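Local coordinates for capsule biosynthesis protein capD (Bacillus anthracis, PDB 3G9K) that cleaves the poly-gamma-D-glutamate capsule and, as a transpeptidase, joins it by an amide bond to meso-diaminopimelic acid of the peptidoglycan, at residues 58-63 with 80-85; 115-120 with 143-148; 98-103 with 162-167. One frame throughout, in Å; residues are numbered along the deposited sequence.

In the fold
Contact 1 comes first along the chain: the loop entering strand 63-67 meets the start of helix 82-94, closing a loop that holds most of the hairpin 63-67/70-75. Helix 82-94 then leads to helix 100-105, where contact 3 opens, to be completed only when strand 160-164 ends. Contact 2, which ties the small sheet 109-112/115-118/136-139 to the 143-148 loop, begins and finishes within that span, so contacts 2 and 3 nest while contact 1 precedes both. Contact 3 itself fastens helix 100-105 to strand 160-164. Arg81 NE reaches Phe145 O, coupling contacts 1 and 2, and Asp166 OD2 packs on Gly148 CA, joining contacts 2 and 3.

Contact 1 (58-63 with 80-85); sequences TFMAPT and NRIPQI. With GLU (glutamic acid), chain E.
Phe59 and Asn80 meet where an ST turn on 58-63 faces the 3-10 turn that leads into helix 82-94, beside a glutamate pocket of this member of the gamma-glutamyltransferase family. In the ST turn, Met60 N donates to Thr58 OG1 at 3.1 Å and 169°, a nearly straight bond that shapes the backbone around Phe59. The tight part follows. Phe59 CD2 lies 3.4 Å from Asn80 CA, and Asn80 O stands over the centre of one ring face. Pro83 approaches from another direction, its CD coming 3.9 Å from Phe59 CD1. Ile82 splits its contacts between its branches: CG2 rests 3.6 Å from Phe59 O, whereas CD1 reaches Met60 CA at 3.5 Å. This reach follows from the torsions, because CG1 lies anti to the carbonyl carbon (chi1 -74°) and CD1 extends beyond it (chi2 170°). The CB of Met60, modelled as selenomethionine, points away from 80-85, yet Met60 CG still brushes Ile82 CD1 at 4.0 Å and the side chain goes on to touch the nucleophile Thr1.

Contact with 80-85 ends at Ala61; Thr63 instead joins an antiparallel strand of the companion chain. Phe59 and Asn80 keep some exposure, although Tyr279 of that chain stacks on the Phe59 ring and its hydroxyl hydrogen-bonds to Asn80 O. On the pocket side, polar contacts to the ligand replace packing between the segments. Asn80 ND2 comes within 3.1 Å of OE2 of the bound glutamate. Arg81 presents the edge of its guanidinium to the other end of the ligand: Arg81 NH2 donates to glutamate O at 3.3 Å, and NH1 adds a weak, longer bond to the same atom.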
loop_
_atom_site.group_PDB
_atom_site.type_symbol
_atom_site.label_atom_id
_atom_site.label_comp_id
_atom_site.label_asym_id
_atom_site.label_seq_id
_atom_site.Cartn_x
_atom_site.Cartn_y
_atom_site.Cartn_z
ATOM N N THR B 58 -0.479 7.653 -9.050
ATOM C CA THR B 58 0.217 7.120 -7.880
ATOM C C THR B 58 1.118 5.980 -8.290
ATOM O O THR B 58 0.842 5.245 -9.247
ATOM C CB THR B 58 -0.766 6.660 -6.751
ATOM O OG1 THR B 58 -0.029 6.046 -5.682
ATOM C CG2 THR B 58 -1.776 5.702 -7.302
ATOM N N PHE B 59 2.198 5.830 -7.576
ATOM C CA PHE B 59 3.125 4.785 -7.834
ATOM C C PHE B 59 2.772 3.490 -7.113
ATOM O O PHE B 59 3.437 2.510 -7.274
ATOM C CB PHE B 59 4.524 5.251 -7.463
ATOM C CG PHE B 59 5.231 5.975 -8.575
ATOM C CD1 PHE B 59 5.881 5.287 -9.551
ATOM C CD2 PHE B 59 5.223 7.329 -8.637
ATOM C CE1 PHE B 59 6.510 5.945 -10.551
ATOM C CE2 PHE B 59 5.845 7.979 -9.655
ATOM C CZ PHE B 59 6.486 7.291 -10.594
HETATM N N MSE B 60 1.726 3.515 -6.304
HETATM C CA MSE B 60 1.203 2.297 -5.664
HETATM C C MSE B 60 0.935 1.211 -6.700
HETATM O O MSE B 60 0.407 1.499 -7.777
HETATM C CB MSE B 60 -0.076 2.597 -4.876
HETATM C CG MSE B 60 0.127 3.444 -3.609
HETATM SE SE MSE B 60 -1.552 3.593 -2.626
HETATM C CE MSE B 60 -2.533 4.885 -3.731
ATOM N N ALA B 61 1.268 -0.012 -6.366
ATOM C CA ALA B 61 1.170 -1.114 -7.282
ATOM C C ALA B 61 0.914 -2.496 -6.652
ATOM O O ALA B 61 1.717 -3.355 -6.746
ATOM C CB ALA B 61 2.363 -1.152 -8.142
ATOM N N PRO B 62 -0.243 -2.687 -6.046
ATOM C CA PRO B 62 -0.592 -4.015 -5.512
ATOM C C PRO B 62 -0.563 -5.009 -6.678
ATOM O O PRO B 62 -1.015 -4.679 -7.769
ATOM C CB PRO B 62 -1.996 -3.825 -4.941
ATOM C CG PRO B 62 -2.517 -2.545 -5.632
ATOM C CD PRO B 62 -1.335 -1.715 -5.918
ATOM N N THR B 63 0.004 -6.184 -6.422
ATOM C CA THR B 63 0.394 -7.113 -7.462
ATOM C C THR B 63 0.170 -8.562 -6.978
ATOM O O THR B 63 0.306 -8.866 -5.790
ATOM C CB THR B 63 1.880 -6.845 -7.889
ATOM O OG1 THR B 63 1.991 -5.523 -8.437
ATOM C CG2 THR B 63 2.430 -7.874 -8.962
ATOM N N ASN B 80 7.000 7.488 -4.790
ATOM C CA ASN B 80 7.579 7.303 -6.124
ATOM C C ASN B 80 8.720 6.285 -6.209
ATOM O O ASN B 80 9.267 6.084 -7.302
ATOM C CB ASN B 80 7.992 8.661 -6.766
ATOM C CG ASN B 80 9.097 9.391 -5.991
ATOM O OD1 ASN B 80 9.868 8.786 -5.244
ATOM N ND2 ASN B 80 9.195 10.701 -6.208
ATOM N N ARG B 81 9.056 5.633 -5.089
ATOM C CA ARG B 81 10.113 4.612 -5.033
ATOM C C ARG B 81 9.567 3.187 -5.165
ATOM O O ARG B 81 10.327 2.242 -5.387
ATOM C CB ARG B 81 10.916 4.761 -3.732
ATOM C CG ARG B 81 11.659 6.076 -3.712
ATOM C CD ARG B 81 12.240 6.494 -2.433
ATOM N NE ARG B 81 11.362 6.331 -1.286
ATOM C CZ ARG B 81 10.464 7.208 -0.850
ATOM N NH1 ARG B 81 10.216 8.323 -1.502
ATOM N NH2 ARG B 81 9.763 6.929 0.234
ATOM N N ILE B 82 8.242 3.039 -5.083
ATOM C CA ILE B 82 7.627 1.726 -4.946
ATOM C C ILE B 82 8.151 0.701 -5.939
ATOM O O ILE B 82 8.578 -0.380 -5.527
ATOM C CB ILE B 82 6.090 1.810 -4.978
ATOM C CG1 ILE B 82 5.569 2.389 -3.631
ATOM C CG2 ILE B 82 5.494 0.405 -5.247
ATOM C CD1 ILE B 82 4.069 2.741 -3.629
ATOM N N PRO B 83 8.082 1.000 -7.252
ATOM C CA PRO B 83 8.577 -0.012 -8.192
ATOM C C PRO B 83 10.079 -0.208 -8.169
ATOM O O PRO B 83 10.545 -1.276 -8.511
ATOM C CB PRO B 83 8.104 0.486 -9.536
ATOM C CG PRO B 83 7.938 1.915 -9.376
ATOM C CD PRO B 83 7.529 2.167 -7.948
ATOM N N GLN B 84 10.819 0.804 -7.728
ATOM C CA GLN B 84 12.268 0.642 -7.461
ATOM C C GLN B 84 12.558 -0.257 -6.282
ATOM O O GLN B 84 13.582 -0.884 -6.227
ATOM C CB GLN B 84 12.931 1.991 -7.232
ATOM C CG GLN B 84 12.971 2.850 -8.511
ATOM C CD GLN B 84 13.918 3.999 -8.352
ATOM O OE1 GLN B 84 13.507 5.157 -8.252
ATOM N NE2 GLN B 84 15.183 3.683 -8.250
ATOM N N ILE B 85 11.655 -0.265 -5.307
ATOM C CA ILE B 85 11.757 -1.154 -4.185
ATOM C C ILE B 85 11.424 -2.582 -4.581
ATOM O O ILE B 85 12.194 -3.511 -4.268
ATOM C CB ILE B 85 10.838 -0.646 -3.035
ATOM C CG1 ILE B 85 11.408 0.674 -2.471
ATOM C CG2 ILE B 85 10.675 -1.700 -1.936
ATOM C CD1 ILE B 85 10.406 1.569 -1.793
HETATM N N GLU E . 7.869 11.888 -0.334
HETATM C CA GLU E . 6.487 11.332 -0.499
HETATM C C GLU E . 6.371 9.849 -0.113
HETATM O O GLU E . 7.376 9.149 0.081
HETATM C CB GLU E . 5.972 11.535 -1.925
HETATM C CG GLU E . 6.519 10.569 -2.959
HETATM C CD GLU E . 5.681 10.593 -4.219
HETATM O OE1 GLU E . 4.464 10.292 -4.122
HETATM O OE2 GLU E . 6.235 10.927 -5.296
#

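Contact 2 (115-120 with 143-148); sequences TAYTEI and PAFFGG
The Glu119 carboxylate is gripped at both oxygens, OE1 by the backbone N of Arg108 and OE2 by a salt bridge to Arg168 NE, while its stem lies on the Phe146 ring. Because Glu119 has its CG anti to the backbone N (chi1 -165°) and stays extended beyond it, the chain runs along the ring rather than turning off it, leaving the carboxylate tilted by 24° to the ring plane.

Phe146 is clasped on both faces. Glu119 CB makes a CH-pi contact over one of them, 4.0 Å from the centroid of the Phe146 ring; on the opposite face Phe145 CD2 lies over the centre. At the edge, Phe146 CE1 comes 3.8 Å from Tyr117 O.

Phe145 and Tyr117 form a T-shaped pair in which the edge of Phe145 is directed at the face of Tyr117. The centroids of the Tyr117 and Phe145 rings are 5.6 Å apart and their planes 74° from each other, with Phe145 CZ touching Tyr117 CD2. Phe145 also accepts from Arg81 NE through its O and makes a cation-pi contact with Arg81, a residue that binds poly-gamma-D-glutamate, so the loop backs the ligand site.

The arrangement fastens the 143-148 loop against the end of strand 115-118, the middle strand between 109-112 and 136-139, while Phe145 also touches Thr110 on strand 109-112 and the loop continues into strand 150-155.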
loop_
_atom_site.group_PDB
_atom_site.type_symbol
_atom_site.label_atom_id
_atom_site.label_comp_id
_atom_site.label_asym_id
_atom_site.label_seq_id
_atom_site.Cartn_x
_atom_site.Cartn_y
_atom_site.Cartn_z
ATOM N N THR B 115 21.097 11.004 -8.455
ATOM C CA THR B 115 21.488 10.526 -7.117
ATOM C C THR B 115 21.053 9.075 -6.867
ATOM O O THR B 115 19.972 8.654 -7.281
ATOM C CB THR B 115 20.860 11.383 -5.975
ATOM O OG1 THR B 115 21.141 12.778 -6.177
ATOM C CG2 THR B 115 21.393 10.946 -4.606
ATOM N N ALA B 116 21.901 8.328 -6.174
ATOM C CA ALA B 116 21.555 7.002 -5.693
ATOM C C ALA B 116 21.375 7.110 -4.176
ATOM O O ALA B 116 22.301 7.460 -3.447
ATOM C CB ALA B 116 22.629 6.003 -6.055
ATOM N N TYR B 117 20.151 6.875 -3.712
ATOM C CA TYR B 117 19.872 6.860 -2.292
ATOM C C TYR B 117 20.120 5.450 -1.807
ATOM O O TYR B 117 19.703 4.502 -2.441
ATOM C CB TYR B 117 18.445 7.292 -2.002
ATOM C CG TYR B 117 18.183 8.766 -2.250
ATOM C CD1 TYR B 117 18.872 9.757 -1.540
ATOM C CD2 TYR B 117 17.225 9.167 -3.164
ATOM C CE1 TYR B 117 18.611 11.115 -1.755
ATOM C CE2 TYR B 117 16.964 10.521 -3.398
ATOM C CZ TYR B 117 17.658 11.484 -2.696
ATOM O OH TYR B 117 17.363 12.807 -2.944
ATOM N N THR B 118 20.807 5.329 -0.682
ATOM C CA THR B 118 21.318 4.056 -0.222
ATOM C C THR B 118 20.938 3.922 1.243
ATOM O O THR B 118 21.002 4.881 1.995
ATOM C CB THR B 118 22.867 3.985 -0.402
ATOM O OG1 THR B 118 23.188 3.752 -1.795
ATOM C CG2 THR B 118 23.420 2.906 0.419
ATOM N N GLU B 119 20.535 2.724 1.645
ATOM C CA GLU B 119 20.073 2.498 3.011
ATOM C C GLU B 119 21.230 2.336 4.001
ATOM O O GLU B 119 21.085 2.666 5.190
ATOM C CB GLU B 119 19.148 1.279 3.039
ATOM C CG GLU B 119 18.317 1.148 4.295
ATOM C CD GLU B 119 17.179 0.119 4.168
ATOM O OE1 GLU B 119 17.185 -0.696 3.243
ATOM O OE2 GLU B 119 16.304 0.089 5.046
ATOM N N ILE B 120 22.356 1.814 3.515
ATOM C CA ILE B 120 23.608 1.753 4.285
ATOM C C ILE B 120 24.701 2.592 3.634
ATOM O O ILE B 120 24.616 2.967 2.444
ATOM C CB ILE B 120 24.176 0.308 4.444
ATOM C CG1 ILE B 120 24.332 -0.399 3.080
ATOM C CG2 ILE B 120 23.298 -0.485 5.328
ATOM C CD1 ILE B 120 24.981 -1.833 3.156
ATOM N N PRO B 143 14.329 4.432 7.816
ATOM C CA PRO B 143 13.918 3.089 7.360
ATOM C C PRO B 143 12.661 3.104 6.481
ATOM O O PRO B 143 12.659 2.474 5.409
ATOM C CB PRO B 143 13.676 2.330 8.671
ATOM C CG PRO B 143 14.601 2.957 9.623
ATOM C CD PRO B 143 14.588 4.428 9.271
ATOM N N ALA B 144 11.644 3.863 6.906
ATOM C CA ALA B 144 10.391 3.993 6.145
ATOM C C ALA B 144 10.579 4.515 4.698
ATOM O O ALA B 144 9.752 4.232 3.814
ATOM C CB ALA B 144 9.379 4.861 6.918
ATOM N N PHE B 145 11.684 5.223 4.439
ATOM C CA PHE B 145 11.978 5.740 3.105
ATOM C C PHE B 145 12.060 4.626 2.069
ATOM O O PHE B 145 11.704 4.813 0.919
ATOM C CB PHE B 145 13.315 6.502 3.130
ATOM C CG PHE B 145 13.675 7.127 1.828
ATOM C CD1 PHE B 145 13.165 8.366 1.477
ATOM C CD2 PHE B 145 14.493 6.458 0.917
ATOM C CE1 PHE B 145 13.471 8.927 0.289
ATOM C CE2 PHE B 145 14.799 7.021 -0.299
ATOM C CZ PHE B 145 14.291 8.266 -0.615
ATOM N N PHE B 146 12.587 3.480 2.467
ATOM C CA PHE B 146 12.807 2.388 1.525
ATOM C C PHE B 146 11.653 1.392 1.510
ATOM O O PHE B 146 11.783 0.297 0.968
ATOM C CB PHE B 146 14.151 1.727 1.812
ATOM C CG PHE B 146 15.320 2.611 1.451
ATOM C CD1 PHE B 146 15.737 2.712 0.147
ATOM C CD2 PHE B 146 15.952 3.366 2.403
ATOM C CE1 PHE B 146 16.790 3.539 -0.191
ATOM C CE2 PHE B 146 17.029 4.190 2.063
ATOM C CZ PHE B 146 17.424 4.277 0.772
ATOM N N GLY B 147 10.539 1.776 2.127
ATOM C CA GLY B 147 9.262 1.057 1.931
ATOM C C GLY B 147 8.866 0.134 3.057
ATOM O O GLY B 147 9.265 0.325 4.179
ATOM N N GLY B 148 8.092 -0.893 2.721
ATOM C CA GLY B 148 7.473 -1.792 3.712
ATOM C C GLY B 148 6.784 -2.930 3.004
ATOM O O GLY B 148 5.520 -2.988 2.975
#

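Contact 3 (98-103 with 162-167); sequences GSLQDI and TGAGDG
The amide of Gln101 is the flat group at the heart of this contact, meeting Gly165 along its edge with Ala164 to one side of its plane. Along the edge, Gln101 NE2 donates to Gly165 O at 2.8 Å and 162°, with that oxygen only 3° out of the amide plane. Its neighbour, Gln101 OE1, accepts from Gly165 N at 3.0 Å. Ala164 CB lies above the amide plane but displaced toward Gln101 OE1, from which it is 3.4 Å.

The side-chain amide thus engages both the N-H and the C=O of a single residue, much as a neighbouring strand would, and two bonds to one residue should hold its rotation about chi3. This double pairing also brings two acceptors, Gln101 OE1 and Gly165 O, to 3.3 Å without a bond between them. The torsions explain the reach, since Gln101 sets CG anti to its N (chi1 -178°) and then bends at chi2, carrying the amide back to the strand end from a CB that does not itself point there.

Beside the amide the packing is apolar, with Leu100 CG 4.4 Å from Ala164 CB. Leu100 also lies on Ala151 and Ile153 of strand 150-155 and on Ile89 and Tyr93 of helix 82-94. The first turn of helix 100-105 has its own fastening: Ser99 OG, at the N-cap, accepts from Asp102 N at 3.0 Å and donates to Asp102 OD2 at 2.8 Å. Ser24 of the companion chain hydrogen-bonds through OG to Ala164 O.

Strand 160-164 is an outermost strand of the four-stranded antiparallel sheet within this chain, so an N-capped helix is joined here to the end of a sheet strand, a helix-on-sheet packing consistent with the layered fold of Ntn hydrolases.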
loop_
_atom_site.group_PDB
_atom_site.type_symbol
_atom_site.label_atom_id
_atom_site.label_comp_id
_atom_site.label_asym_id
_atom_site.label_seq_id
_atom_site.Cartn_x
_atom_site.Cartn_y
_atom_site.Cartn_z
ATOM N N GLY B 98 17.212 -16.683 -2.745
ATOM C CA GLY B 98 16.899 -17.010 -1.375
ATOM C C GLY B 98 15.424 -16.832 -1.061
ATOM O O GLY B 98 14.597 -16.677 -1.957
ATOM N N SER B 99 15.113 -16.873 0.232
ATOM C CA SER B 99 13.752 -16.751 0.702
ATOM C C SER B 99 13.335 -15.323 0.439
ATOM O O SER B 99 14.170 -14.432 0.446
ATOM C CB SER B 99 13.637 -17.062 2.205
ATOM O OG SER B 99 14.181 -16.045 3.041
ATOM N N LEU B 100 12.057 -15.135 0.150
ATOM C CA LEU B 100 11.490 -13.807 -0.023
ATOM C C LEU B 100 11.781 -12.935 1.201
ATOM O O LEU B 100 12.115 -11.760 1.049
ATOM C CB LEU B 100 9.992 -13.897 -0.263
ATOM C CG LEU B 100 9.308 -12.577 -0.658
ATOM C CD1 LEU B 100 10.036 -11.874 -1.862
ATOM C CD2 LEU B 100 7.833 -12.800 -0.950
ATOM N N GLN B 101 11.722 -13.499 2.393
ATOM C CA GLN B 101 11.975 -12.716 3.601
ATOM C C GLN B 101 13.444 -12.206 3.694
ATOM O O GLN B 101 13.664 -11.041 4.032
ATOM C CB GLN B 101 11.629 -13.505 4.868
ATOM C CG GLN B 101 11.838 -12.691 6.163
ATOM C CD GLN B 101 10.831 -11.530 6.291
ATOM O OE1 GLN B 101 9.650 -11.764 6.480
ATOM N NE2 GLN B 101 11.311 -10.287 6.204
ATOM N N ASP B 102 14.424 -13.071 3.433
ATOM C CA ASP B 102 15.836 -12.652 3.409
ATOM C C ASP B 102 16.044 -11.498 2.406
ATOM O O ASP B 102 16.644 -10.489 2.737
ATOM C CB ASP B 102 16.780 -13.842 3.113
ATOM C CG ASP B 102 16.995 -14.728 4.344
ATOM O OD1 ASP B 102 17.495 -14.165 5.359
ATOM O OD2 ASP B 102 16.628 -15.943 4.307
ATOM N N ILE B 103 15.529 -11.660 1.200
ATOM C CA ILE B 103 15.605 -10.632 0.160
ATOM C C ILE B 103 15.004 -9.289 0.631
ATOM O O ILE B 103 15.618 -8.226 0.478
ATOM C CB ILE B 103 14.917 -11.117 -1.140
ATOM C CG1 ILE B 103 15.688 -12.315 -1.709
ATOM C CG2 ILE B 103 14.877 -9.985 -2.193
ATOM C CD1 ILE B 103 14.878 -13.217 -2.637
ATOM N N THR B 162 3.018 -19.373 3.126
ATOM C CA THR B 162 4.027 -18.679 3.905
ATOM C C THR B 162 3.951 -17.191 3.507
ATOM O O THR B 162 3.090 -16.776 2.710
ATOM C CB THR B 162 5.444 -19.211 3.675
ATOM O OG1 THR B 162 5.703 -19.195 2.256
ATOM C CG2 THR B 162 5.569 -20.650 4.233
ATOM N N GLY B 163 4.821 -16.398 4.092
ATOM C CA GLY B 163 4.742 -14.943 3.897
ATOM C C GLY B 163 6.015 -14.257 4.280
ATOM O O GLY B 163 7.027 -14.895 4.674
ATOM N N ALA B 164 5.967 -12.934 4.180
ATOM C CA ALA B 164 7.062 -12.082 4.580
ATOM C C ALA B 164 6.507 -10.743 4.985
ATOM O O ALA B 164 5.491 -10.304 4.463
ATOM C CB ALA B 164 8.062 -11.921 3.459
ATOM N N GLY B 165 7.172 -10.123 5.948
ATOM C CA GLY B 165 6.809 -8.789 6.402
ATOM C C GLY B 165 8.079 -7.945 6.470
ATOM O O GLY B 165 9.175 -8.467 6.658
ATOM N N ASP B 166 7.938 -6.642 6.383
ATOM C CA ASP B 166 9.092 -5.754 6.385
ATOM C C ASP B 166 9.297 -5.138 7.783
ATOM O O ASP B 166 8.530 -4.304 8.204
ATOM C CB ASP B 166 8.854 -4.664 5.350
ATOM C CG ASP B 166 10.125 -4.013 4.867
ATOM O OD1 ASP B 166 11.069 -3.814 5.671
ATOM O OD2 ASP B 166 10.142 -3.647 3.673
ATOM N N GLY B 167 10.386 -5.516 8.435
ATOM C CA GLY B 167 10.780 -4.921 9.729
ATOM C C GLY B 167 10.915 -3.405 9.745
ATOM O O GLY B 167 10.771 -2.768 10.786
#